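Local coordinates for MAU2 chromatid cohesion factor homolog (Saccharomyces cerevisiae, PDB 4XDN), which forms a complex with SCC2 that is required for the association of cohesin with chromosomes, and takes part in sister chromatid cohesion, at residues I46-G51 with I362-V367; I152-C157 with M185-L190; K210-W215 with K295-K300. All blocks are in the same frame, centred on the assembly; numbering follows the deposited sequence.

Contact 1 of 3, residues I46-G51 with I362-V367; sequences IANKIG and IAAGGV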
ATOM      1  N   ILE A  46      24.729  -1.229  17.912  1.00 30.66           N
ATOM      2  CA  ILE A  46      23.791  -1.248  19.039  1.00 34.48           C
ATOM      3  C   ILE A  46      22.453  -0.601  18.673  1.00 32.89           C
ATOM      4  O   ILE A  46      21.629  -0.324  19.544  1.00 29.23           O
ATOM      5  CB  ILE A  46      24.380  -0.525  20.276  1.00 36.49           C
ATOM      6  CG1 ILE A  46      24.752   0.925  19.944  1.00 39.35           C
ATOM      7  CG2 ILE A  46      25.600  -1.273  20.793  1.00 36.66           C
ATOM      8  CD1 ILE A  46      23.784   1.947  20.478  1.00 40.93           C
ATOM      9  N   ALA A  47      22.237  -0.382  17.380  1.00 29.07           N
ATOM     10  CA  ALA A  47      21.061   0.341  16.906  1.00 28.94           C
ATOM     11  C   ALA A  47      19.761  -0.399  17.219  1.00 28.56           C
ATOM     12  O   ALA A  47      18.697   0.214  17.298  1.00 30.52           O
ATOM     13  CB  ALA A  47      21.174   0.592  15.411  1.00 27.72           C
ATOM     14  N   ASN A  48      19.851  -1.715  17.398  1.00 30.63           N
ATOM     15  CA  ASN A  48      18.679  -2.529  17.711  1.00 32.04           C
ATOM     16  C   ASN A  48      18.506  -2.760  19.210  1.00 34.36           C
ATOM     17  O   ASN A  48      17.707  -3.602  19.617  1.00 34.29           O
ATOM     18  CB  ASN A  48      18.767  -3.883  17.001  1.00 33.70           C
ATOM     19  CG  ASN A  48      19.852  -4.773  17.575  1.00 37.09           C
ATOM     20  OD1 ASN A  48      20.924  -4.301  17.951  1.00 36.65           O
ATOM     21  ND2 ASN A  48      19.577  -6.070  17.647  1.00 38.07           N
ATOM     22  N   LYS A  49      19.245  -2.008  20.022  1.00 34.59           N
ATOM     23  CA  LYS A  49      19.255  -2.209  21.472  1.00 37.14           C
ATOM     24  C   LYS A  49      18.830  -0.963  22.249  1.00 35.91           C
ATOM     25  O   LYS A  49      19.086  -0.861  23.447  1.00 37.61           O
ATOM     26  CB  LYS A  49      20.650  -2.640  21.936  1.00 41.99           C
ATOM     27  CG  LYS A  49      21.198  -3.861  21.214  1.00 47.72           C
ATOM     28  CD  LYS A  49      22.452  -4.401  21.889  1.00 56.47           C
ATOM     29  CE  LYS A  49      22.135  -5.150  23.183  1.00 64.61           C
ATOM     30  NZ  LYS A  49      21.323  -6.378  22.945  1.00 69.12           N
ATOM     31  N   ILE A  50      18.184  -0.017  21.574  1.00 34.08           N
ATOM     32  CA  ILE A  50      17.718   1.195  22.240  1.00 33.23           C
ATOM     33  C   ILE A  50      16.341   0.942  22.842  1.00 35.88           C
ATOM     34  O   ILE A  50      15.347   0.838  22.121  1.00 33.81           O
ATOM     35  CB  ILE A  50      17.665   2.402  21.276  1.00 31.90           C
ATOM     36  CG1 ILE A  50      19.072   2.770  20.801  1.00 34.32           C
ATOM     37  CG2 ILE A  50      17.049   3.618  21.955  1.00 32.22           C
ATOM     38  CD1 ILE A  50      19.538   2.004  19.596  1.00 33.55           C
ATOM     39  N   GLY A  51      16.298   0.839  24.168  1.00 38.46           N
ATOM     40  CA  GLY A  51      15.069   0.559  24.889  1.00 40.05           C
ATOM     41  C   GLY A  51      14.707   1.634  25.896  1.00 40.88           C
ATOM     42  O   GLY A  51      13.734   1.491  26.637  1.00 43.29           O
ATOM     43  N   ILE A 362      14.449  -7.982  15.771  1.00 37.79           N
ATOM     44  CA  ILE A 362      15.060  -7.117  14.768  1.00 38.63           C
ATOM     45  C   ILE A 362      16.539  -6.919  15.104  1.00 38.51           C
ATOM     46  O   ILE A 362      16.902  -6.721  16.264  1.00 36.69           O
ATOM     47  CB  ILE A 362      14.338  -5.754  14.666  1.00 37.98           C
ATOM     48  CG1 ILE A 362      14.848  -4.979  13.450  1.00 39.55           C
ATOM     49  CG2 ILE A 362      14.503  -4.948  15.952  1.00 39.26           C
ATOM     50  CD1 ILE A 362      13.983  -3.798  13.074  1.00 39.38           C
ATOM     51  N   ALA A 363      17.387  -6.993  14.084  1.00 38.91           N
ATOM     52  CA  ALA A 363      18.832  -7.030  14.291  1.00 41.34           C
ATOM     53  C   ALA A 363      19.560  -5.866  13.630  1.00 37.21           C
ATOM     54  O   ALA A 363      19.015  -5.176  12.771  1.00 32.99           O
ATOM     55  CB  ALA A 363      19.390  -8.346  13.768  1.00 43.79           C
ATOM     56  N   ALA A 364      20.796  -5.651  14.068  1.00 40.06           N
ATOM     57  CA  ALA A 364      21.764  -4.866  13.318  1.00 40.02           C
ATOM     58  C   ALA A 364      22.421  -5.837  12.341  1.00 42.59           C
ATOM     59  O   ALA A 364      22.346  -7.046  12.556  1.00 45.13           O
ATOM     60  CB  ALA A 364      22.777  -4.233  14.247  1.00 40.91           C
ATOM     61  N   GLY A 365      23.053  -5.358  11.272  1.00 46.87           N
ATOM     62  CA  GLY A 365      23.231  -3.950  10.966  1.00 48.99           C
ATOM     63  C   GLY A 365      23.871  -3.914   9.585  1.00 52.44           C
ATOM     64  O   GLY A 365      23.579  -4.797   8.782  1.00 58.92           O
ATOM     65  N   GLY A 366      24.721  -2.936   9.268  1.00 51.48           N
ATOM     66  CA  GLY A 366      24.974  -1.754  10.073  1.00 45.08           C
ATOM     67  C   GLY A 366      24.168  -0.616   9.486  1.00 37.95           C
ATOM     68  O   GLY A 366      24.634   0.105   8.604  1.00 32.38           O
ATOM     69  N   VAL A 367      22.938  -0.485   9.967  1.00 34.53           N
ATOM     70  CA  VAL A 367      22.012   0.521   9.472  1.00 31.80           C
ATOM     71  C   VAL A 367      21.571   1.424  10.608  1.00 30.81           C
ATOM     72  O   VAL A 367      21.653   1.053  11.779  1.00 33.21           O
ATOM     73  CB  VAL A 367      20.779  -0.123   8.821  1.00 31.23           C
ATOM     74  CG1 VAL A 367      21.175  -0.840   7.545  1.00 32.18           C
ATOM     75  CG2 VAL A 367      20.098  -1.086   9.794  1.00 30.32           C
TER
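The backbones of N48 and A363 come closest here, 5.7 Å between their CA atoms, where two interhelical loops of a largely helical array meet: 46-51 joins helix 29-45 to helix 53-76, whereas the loop 362-367 joins helix 339-360 to helix 369-398. A type I beta turn from I46 to K49, closed by the bond from K49 N to I46 O, presents A47 and N48 to the other loop. N48 carries the contact. Its CG sits between the backbone N and the carbonyl carbon (chi1 70°), and from there the amide reaches the chain at I362-A364. N48 ND2 donates to I362 O at 3.1 Å, nearly straight at 164°; the acceptor lies almost in the amide plane, and the donor meets a carbonyl lone pair. This fixes the rotation of the amide, and N48 OD1 then lies 4.1 Å from A364 CB. L372 of helix 369-398 packs against N48, I362 and V367, tying both loops to the same helix. A chain of another protein in the assembly also reaches this place and hydrogen-bonds to A47 O and I50 N. Nearer the end of the other loop, A47 CB rests 3.7 Å from V367 O.

Contact 2 of 3, residues I152-C157 with M185-L190; sequences IALRNC and MLCIKL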
ATOM      1  N   ILE A 152      11.564  22.302  -6.309  1.00 38.52           N
ATOM      2  CA  ILE A 152      12.908  22.752  -6.642  1.00 37.77           C
ATOM      3  C   ILE A 152      13.716  21.586  -7.198  1.00 36.26           C
ATOM      4  O   ILE A 152      14.401  21.719  -8.212  1.00 37.17           O
ATOM      5  CB  ILE A 152      13.623  23.353  -5.412  1.00 39.65           C
ATOM      6  CG1 ILE A 152      12.912  24.636  -4.969  1.00 42.51           C
ATOM      7  CG2 ILE A 152      15.093  23.647  -5.718  1.00 41.35           C
ATOM      8  CD1 ILE A 152      13.392  25.190  -3.642  1.00 43.87           C
ATOM      9  N   ALA A 153      13.622  20.440  -6.530  1.00 35.73           N
ATOM     10  CA  ALA A 153      14.360  19.252  -6.937  1.00 34.76           C
ATOM     11  C   ALA A 153      13.935  18.790  -8.328  1.00 33.95           C
ATOM     12  O   ALA A 153      14.780  18.494  -9.172  1.00 32.01           O
ATOM     13  CB  ALA A 153      14.161  18.135  -5.926  1.00 34.71           C
ATOM     14  N   LEU A 154      12.627  18.733  -8.563  1.00 34.66           N
ATOM     15  CA  LEU A 154      12.102  18.282  -9.848  1.00 34.57           C
ATOM     16  C   LEU A 154      12.512  19.227 -10.972  1.00 34.60           C
ATOM     17  O   LEU A 154      12.862  18.789 -12.068  1.00 35.16           O
ATOM     18  CB  LEU A 154      10.576  18.163  -9.799  1.00 34.59           C
ATOM     19  CG  LEU A 154       9.900  17.783 -11.121  1.00 36.21           C
ATOM     20  CD1 LEU A 154      10.423  16.448 -11.638  1.00 36.90           C
ATOM     21  CD2 LEU A 154       8.391  17.738 -10.955  1.00 36.16           C
ATOM     22  N   ARG A 155      12.461  20.524 -10.690  1.00 35.99           N
ATOM     23  CA  ARG A 155      12.862  21.537 -11.659  1.00 38.86           C
ATOM     24  C   ARG A 155      14.331  21.367 -12.036  1.00 37.65           C
ATOM     25  O   ARG A 155      14.672  21.310 -13.216  1.00 34.91           O
ATOM     26  CB  ARG A 155      12.614  22.939 -11.094  1.00 43.23           C
ATOM     27  CG  ARG A 155      12.979  24.075 -12.038  1.00 51.10           C
ATOM     28  CD  ARG A 155      12.619  25.437 -11.452  1.00 59.40           C
ATOM     29  NE  ARG A 155      11.195  25.532 -11.124  1.00 66.64           N
ATOM     30  CZ  ARG A 155      10.685  25.745  -9.911  1.00 71.06           C
ATOM     31  NH1 ARG A 155      11.466  25.911  -8.852  1.00 72.09           N
ATOM     32  NH2 ARG A 155       9.367  25.806  -9.761  1.00 72.90           N
ATOM     33  N   ASN A 156      15.192  21.273 -11.025  1.00 38.39           N
ATOM     34  CA  ASN A 156      16.628  21.129 -11.248  1.00 37.85           C
ATOM     35  C   ASN A 156      16.978  19.777 -11.848  1.00 35.75           C
ATOM     36  O   ASN A 156      17.922  19.659 -12.629  1.00 35.70           O
ATOM     37  CB  ASN A 156      17.397  21.316  -9.939  1.00 39.63           C
ATOM     38  CG  ASN A 156      17.246  22.709  -9.368  1.00 43.48           C
ATOM     39  OD1 ASN A 156      16.820  23.633 -10.059  1.00 44.72           O
ATOM     40  ND2 ASN A 156      17.602  22.869  -8.098  1.00 44.69           N
ATOM     41  N   CYS A 157      16.215  18.756 -11.478  1.00 33.22           N
ATOM     42  CA  CYS A 157      16.456  17.412 -11.981  1.00 32.58           C
ATOM     43  C   CYS A 157      16.194  17.339 -13.485  1.00 34.17           C
ATOM     44  O   CYS A 157      16.992  16.771 -14.231  1.00 34.98           O
ATOM     45  CB  CYS A 157      15.586  16.398 -11.242  1.00 33.15           C
ATOM     46  SG  CYS A 157      15.950  14.693 -11.673  1.00 30.25           S
ATOM     47  N   MET A 185      10.348   9.793  -9.385  1.00 27.68           N
ATOM     48  CA  MET A 185      10.095   9.634  -7.960  1.00 28.44           C
ATOM     49  C   MET A 185       9.680  10.958  -7.330  1.00 29.60           C
ATOM     50  O   MET A 185       8.889  10.977  -6.386  1.00 27.70           O
ATOM     51  CB  MET A 185      11.332   9.076  -7.249  1.00 27.09           C
ATOM     52  CG  MET A 185      11.657   7.623  -7.590  1.00 26.91           C
ATOM     53  SD  MET A 185      10.199   6.555  -7.573  1.00 46.32           S
ATOM     54  CE  MET A 185      10.852   5.068  -6.838  1.00 99.48           C
ATOM     55  N   LEU A 186      10.202  12.060  -7.861  1.00 29.48           N
ATOM     56  CA  LEU A 186       9.833  13.384  -7.374  1.00 30.90           C
ATOM     57  C   LEU A 186       8.417  13.740  -7.817  1.00 29.58           C
ATOM     58  O   LEU A 186       7.677  14.398  -7.085  1.00 30.36           O
ATOM     59  CB  LEU A 186      10.826  14.440  -7.869  1.00 30.42           C
ATOM     60  CG  LEU A 186      12.255  14.336  -7.326  1.00 30.05           C
ATOM     61  CD1 LEU A 186      13.175  15.309  -8.046  1.00 28.86           C
ATOM     62  CD2 LEU A 186      12.291  14.585  -5.828  1.00 30.94           C
ATOM     63  N   CYS A 187       8.036  13.305  -9.013  1.00 30.01           N
ATOM     64  CA  CYS A 187       6.682  13.531  -9.502  1.00 32.86           C
ATOM     65  C   CYS A 187       5.672  12.769  -8.649  1.00 30.94           C
ATOM     66  O   CYS A 187       4.605  13.289  -8.332  1.00 32.37           O
ATOM     67  CB  CYS A 187       6.552  13.117 -10.971  1.00 35.00           C
ATOM     68  SG  CYS A 187       7.273  14.279 -12.144  1.00 45.71           S
ATOM     69  N   ILE A 188       6.013  11.537  -8.279  1.00 29.06           N
ATOM     70  CA  ILE A 188       5.135  10.725  -7.438  1.00 31.15           C
ATOM     71  C   ILE A 188       4.860  11.434  -6.114  1.00 30.67           C
ATOM     72  O   ILE A 188       3.711  11.542  -5.689  1.00 29.90           O
ATOM     73  CB  ILE A 188       5.737   9.329  -7.160  1.00 30.80           C
ATOM     74  CG1 ILE A 188       5.787   8.514  -8.455  1.00 28.50           C
ATOM     75  CG2 ILE A 188       4.910   8.579  -6.113  1.00 32.60           C
ATOM     76  CD1 ILE A 188       6.521   7.190  -8.334  1.00 28.40           C
ATOM     77  N   LYS A 189       5.919  11.920  -5.474  1.00 31.10           N
ATOM     78  CA  LYS A 189       5.792  12.618  -4.199  1.00 33.72           C
ATOM     79  C   LYS A 189       4.963  13.893  -4.331  1.00 35.34           C
ATOM     80  O   LYS A 189       4.277  14.293  -3.390  1.00 38.48           O
ATOM     81  CB  LYS A 189       7.177  12.950  -3.635  1.00 35.88           C
ATOM     82  CG  LYS A 189       7.962  11.737  -3.148  1.00 38.11           C
ATOM     83  CD  LYS A 189       7.244  11.034  -2.007  1.00 41.59           C
ATOM     84  CE  LYS A 189       8.136  10.007  -1.330  1.00 44.01           C
ATOM     85  NZ  LYS A 189       7.455   9.367  -0.171  1.00 46.57           N
ATOM     86  N   LEU A 190       5.030  14.526  -5.498  1.00 34.01           N
ATOM     87  CA  LEU A 190       4.259  15.737  -5.756  1.00 35.61           C
ATOM     88  C   LEU A 190       2.848  15.413  -6.243  1.00 38.11           C
ATOM     89  O   LEU A 190       2.043  16.314  -6.477  1.00 39.72           O
ATOM     90  CB  LEU A 190       4.978  16.614  -6.781  1.00 34.91           C
ATOM     91  CG  LEU A 190       6.184  17.395  -6.255  1.00 34.83           C
ATOM     92  CD1 LEU A 190       6.987  17.974  -7.408  1.00 33.52           C
ATOM     93  CD2 LEU A 190       5.740  18.504  -5.310  1.00 36.57           C
TER
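L154 and L186 bring together two successive helices, 147-165 and 170-189, an antiparallel alpha-alpha hairpin within the helical array. The axes of the two short segments pass 9.6 Å apart at 151° between N-to-C directions, and the backbones are nearest at L154 and L186, with CA atoms 5.9 Å apart. The side chains meet through apolar groups alone, C187 SG counted among them. In the first group, L186 lays its CD1 methyl on the backbone of the facing helix, 3.5 Å from L154 N and beside A153 C. CG stands anti to the carbonyl carbon (chi1 -66°), and the branch beyond it spans the gap so that L186 CD1 also touches A153 CB at 3.7 Å and C157 CB at 4.1 Å. The small A153 side chain is consistent with this close approach. P141 packs on both A153 and L186, so that helix 126-144 also covers this contact. The second group is built on L154, whose two methyls lie against one side of C187 SG. Q192, in the loop after helix 170-189, touches both residues. L190, at the end of the segment, meets L154 obliquely, and Y150 packs on L190 and L186 alike. In that last pair, L154 CD2 lies 3.8 Å from L190 CD1.

Contact 3 of 3, residues K210-W215 with K295-K300; sequences KSQWKW and KGCVIK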
ATOM      1  N   LYS A 210      14.949  -5.994 -22.027  1.00 43.31           N
ATOM      2  CA  LYS A 210      15.359  -7.207 -21.319  1.00 41.66           C
ATOM      3  C   LYS A 210      16.621  -6.987 -20.483  1.00 41.26           C
ATOM      4  O   LYS A 210      17.452  -7.885 -20.342  1.00 43.13           O
ATOM      5  CB  LYS A 210      15.563  -8.356 -22.309  1.00 44.91           C
ATOM      6  CG  LYS A 210      14.260  -8.848 -22.908  1.00 48.09           C
ATOM      7  CD  LYS A 210      14.473  -9.857 -24.018  1.00 52.90           C
ATOM      8  CE  LYS A 210      13.181 -10.109 -24.777  1.00 56.20           C
ATOM      9  NZ  LYS A 210      12.017 -10.310 -23.864  1.00 55.90           N
ATOM     10  N   SER A 211      16.745  -5.785 -19.924  1.00 38.31           N
ATOM     11  CA  SER A 211      17.825  -5.462 -19.000  1.00 36.42           C
ATOM     12  C   SER A 211      17.286  -5.414 -17.576  1.00 32.67           C
ATOM     13  O   SER A 211      16.103  -5.145 -17.359  1.00 30.19           O
ATOM     14  CB  SER A 211      18.473  -4.123 -19.365  1.00 35.77           C
ATOM     15  OG  SER A 211      17.585  -3.044 -19.133  1.00 34.23           O
ATOM     16  N   GLN A 212      18.160  -5.678 -16.611  1.00 31.83           N
ATOM     17  CA  GLN A 212      17.796  -5.618 -15.200  1.00 32.11           C
ATOM     18  C   GLN A 212      17.270  -4.235 -14.840  1.00 29.61           C
ATOM     19  O   GLN A 212      16.331  -4.093 -14.057  1.00 29.20           O
ATOM     20  CB  GLN A 212      19.003  -5.967 -14.327  1.00 32.14           C
ATOM     21  CG  GLN A 212      18.755  -5.850 -12.835  1.00 29.58           C
ATOM     22  CD  GLN A 212      19.961  -6.257 -12.016  1.00 30.59           C
ATOM     23  OE1 GLN A 212      21.090  -5.865 -12.318  1.00 30.71           O
ATOM     24  NE2 GLN A 212      19.732  -7.054 -10.977  1.00 29.29           N
ATOM     25  N   TRP A 213      17.885  -3.219 -15.432  1.00 28.70           N
ATOM     26  CA  TRP A 213      17.529  -1.834 -15.168  1.00 29.96           C
ATOM     27  C   TRP A 213      16.102  -1.523 -15.621  1.00 29.86           C
ATOM     28  O   TRP A 213      15.323  -0.943 -14.866  1.00 29.03           O
ATOM     29  CB  TRP A 213      18.532  -0.907 -15.858  1.00 33.67           C
ATOM     30  CG  TRP A 213      18.234   0.555 -15.723  1.00 34.24           C
ATOM     31  CD1 TRP A 213      18.118   1.459 -16.737  1.00 37.55           C
ATOM     32  CD2 TRP A 213      18.023   1.288 -14.508  1.00 32.99           C
ATOM     33  NE1 TRP A 213      17.847   2.705 -16.232  1.00 37.38           N
ATOM     34  CE2 TRP A 213      17.785   2.628 -14.867  1.00 34.12           C
ATOM     35  CE3 TRP A 213      18.013   0.942 -13.154  1.00 31.93           C
ATOM     36  CZ2 TRP A 213      17.535   3.622 -13.923  1.00 32.55           C
ATOM     37  CZ3 TRP A 213      17.764   1.930 -12.219  1.00 32.24           C
ATOM     38  CH2 TRP A 213      17.529   3.254 -12.608  1.00 33.82           C
ATOM     39  N   LYS A 214      15.752  -1.915 -16.842  1.00 28.40           N
ATOM     40  CA  LYS A 214      14.414  -1.643 -17.358  1.00 28.58           C
ATOM     41  C   LYS A 214      13.351  -2.388 -16.561  1.00 29.07           C
ATOM     42  O   LYS A 214      12.329  -1.815 -16.192  1.00 29.28           O
ATOM     43  CB  LYS A 214      14.302  -2.022 -18.835  1.00 31.11           C
ATOM     44  CG  LYS A 214      12.890  -1.853 -19.379  1.00 32.54           C
ATOM     45  CD  LYS A 214      12.826  -1.910 -20.896  1.00 34.23           C
ATOM     46  CE  LYS A 214      11.412  -1.613 -21.373  1.00 36.21           C
ATOM     47  NZ  LYS A 214      11.275  -1.655 -22.853  1.00 40.27           N
ATOM     48  N   TRP A 215      13.598  -3.667 -16.303  1.00 29.66           N
ATOM     49  CA  TRP A 215      12.658  -4.487 -15.550  1.00 29.94           C
ATOM     50  C   TRP A 215      12.492  -3.971 -14.126  1.00 30.88           C
ATOM     51  O   TRP A 215      11.413  -4.074 -13.548  1.00 34.27           O
ATOM     52  CB  TRP A 215      13.115  -5.948 -15.535  1.00 29.43           C
ATOM     53  CG  TRP A 215      12.639  -6.740 -16.723  1.00 32.11           C
ATOM     54  CD1 TRP A 215      11.429  -6.632 -17.348  1.00 34.20           C
ATOM     55  CD2 TRP A 215      13.364  -7.756 -17.428  1.00 33.94           C
ATOM     56  NE1 TRP A 215      11.355  -7.519 -18.394  1.00 36.95           N
ATOM     57  CE2 TRP A 215      12.530  -8.217 -18.468  1.00 36.51           C
ATOM     58  CE3 TRP A 215      14.636  -8.318 -17.283  1.00 35.65           C
ATOM     59  CZ2 TRP A 215      12.926  -9.219 -19.353  1.00 38.55           C
ATOM     60  CZ3 TRP A 215      15.028  -9.310 -18.164  1.00 37.02           C
ATOM     61  CH2 TRP A 215      14.176  -9.750 -19.186  1.00 39.41           C
ATOM     62  N   LYS A 295      22.604  -7.427   2.423  1.00 66.92           N
ATOM     63  CA  LYS A 295      23.448  -6.801   1.410  1.00 70.21           C
ATOM     64  C   LYS A 295      22.635  -6.131   0.301  1.00 71.38           C
ATOM     65  O   LYS A 295      23.197  -5.472  -0.575  1.00 74.22           O
ATOM     66  CB  LYS A 295      24.400  -7.840   0.806  1.00 70.70           C
ATOM     67  CG  LYS A 295      25.802  -7.831   1.397  1.00 71.84           C
ATOM     68  CD  LYS A 295      26.524  -6.528   1.068  1.00 73.54           C
ATOM     69  CE  LYS A 295      28.034  -6.669   1.168  1.00 76.16           C
ATOM     70  NZ  LYS A 295      28.517  -6.680   2.576  1.00 78.54           N
ATOM     71  N   GLY A 296      21.315  -6.298   0.339  1.00 68.81           N
ATOM     72  CA  GLY A 296      20.440  -5.642  -0.618  1.00 65.77           C
ATOM     73  C   GLY A 296      20.625  -6.133  -2.042  1.00 62.03           C
ATOM     74  O   GLY A 296      21.226  -7.179  -2.276  1.00 61.31           O
ATOM     75  N   CYS A 297      20.098  -5.364  -2.991  1.00 41.13           N
ATOM     76  CA  CYS A 297      20.210  -5.684  -4.413  1.00 39.36           C
ATOM     77  C   CYS A 297      20.994  -4.600  -5.148  1.00 38.53           C
ATOM     78  O   CYS A 297      20.607  -3.434  -5.133  1.00 39.85           O
ATOM     79  CB  CYS A 297      18.821  -5.842  -5.035  1.00 37.78           C
ATOM     80  SG  CYS A 297      18.826  -5.982  -6.835  1.00 46.24           S
ATOM     81  N   VAL A 298      22.089  -4.990  -5.792  1.00 38.07           N
ATOM     82  CA  VAL A 298      22.923  -4.043  -6.528  1.00 37.57           C
ATOM     83  C   VAL A 298      22.679  -4.160  -8.031  1.00 35.72           C
ATOM     84  O   VAL A 298      22.963  -5.191  -8.639  1.00 38.58           O
ATOM     85  CB  VAL A 298      24.420  -4.261  -6.234  1.00 39.92           C
ATOM     86  CG1 VAL A 298      25.278  -3.274  -7.020  1.00 42.40           C
ATOM     87  CG2 VAL A 298      24.685  -4.114  -4.746  1.00 39.68           C
ATOM     88  N   ILE A 299      22.143  -3.093  -8.616  1.00 30.79           N
ATOM     89  CA  ILE A 299      21.936  -3.024 -10.057  1.00 30.83           C
ATOM     90  C   ILE A 299      23.113  -2.321 -10.718  1.00 33.69           C
ATOM     91  O   ILE A 299      23.253  -1.103 -10.622  1.00 35.52           O
ATOM     92  CB  ILE A 299      20.634  -2.280 -10.411  1.00 30.15           C
ATOM     93  CG1 ILE A 299      19.429  -3.021  -9.828  1.00 27.53           C
ATOM     94  CG2 ILE A 299      20.491  -2.142 -11.929  1.00 31.26           C
ATOM     95  CD1 ILE A 299      18.121  -2.271  -9.947  1.00 27.46           C
ATOM     96  N   LYS A 300      23.958  -3.094 -11.392  1.00 34.01           N
ATOM     97  CA  LYS A 300      25.091  -2.536 -12.115  1.00 36.91           C
ATOM     98  C   LYS A 300      24.644  -2.050 -13.491  1.00 38.16           C
ATOM     99  O   LYS A 300      24.697  -2.788 -14.475  1.00 40.75           O
ATOM    100  CB  LYS A 300      26.211  -3.572 -12.238  1.00 38.91           C
ATOM    101  CG  LYS A 300      26.752  -4.030 -10.893  1.00 44.31           C
ATOM    102  CD  LYS A 300      27.774  -5.151 -11.029  1.00 49.27           C
ATOM    103  CE  LYS A 300      28.192  -5.679  -9.664  1.00 53.08           C
ATOM    104  NZ  LYS A 300      29.242  -6.735  -9.758  1.00 57.39           N
TER
HETATM  105  O   HOH W   1      23.575  -5.944 -11.660  1.00 37.98           O
HETATM  106  O   HOH W   2      21.878  -7.731  -9.265  1.00 40.09           O
HETATM  107  O   HOH W   3      22.099  -4.452 -14.626  1.00 40.32           O
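Q212 and I299 cross obliquely, the amide end of the glutamine lying against the branched side chain of the isoleucine. Q212 opens helix 212-228, while I299 lies on strand 297-302, one arm of a two-stranded antiparallel sheet with 305-310. The glutamine reaches out fully extended: CG is anti to the backbone N (chi1 176°), and the next torsion is also anti, which carries the amide across to the strand. Q212 CD lies 3.9 Å from I299 CG1, and Q212 OE1 approaches I299 CA at 3.7 Å. W213 meets I299 at about a right angle, with W213 CE3 4.1 Å from I299 CG2, so this methyl is shared between indole and amide. L252 of helix 250-266 packs on both Q212 and I299. The indole is held at its other end, where W213 NE1 bonds to S177 OG.

Polar links between helix and strand run through water. One water donates to Q212 OE1 at 2.6 Å and to V298 O, and accepts from K300 N; another joins Q212 OE1 to K300 O. A third accepts from Q212 NE2 and donates to V298 O at 2.8 Å. Each end of the amide thus has two partners, and the bond from Q212 NE2 to the carbonyl V248 O supports the modelled flip. The amide serves the strand's polar backbone through solvent while lying against I299, whose apolar partner is W213.

Contacts 2 and 3 follow one another along the chain, and both are nested within the long loop closed by contact 1, which joins segments 311 residues apart. The three do not touch. Contacts 1 and 3 come closest by nearest atoms, about 7 Å, though their centres are 28 Å apart; contacts 2 and 3 are closest by centres, 23 Å, with about 9 Å between nearest atoms. Contacts 1 and 2 lie farthest apart, with centres 32 Å apart. Contact 2 joins helices close in sequence, contact 3 sets a helix against the small sheet, and contact 1, alone of the three, lies where a chain of another protein binds.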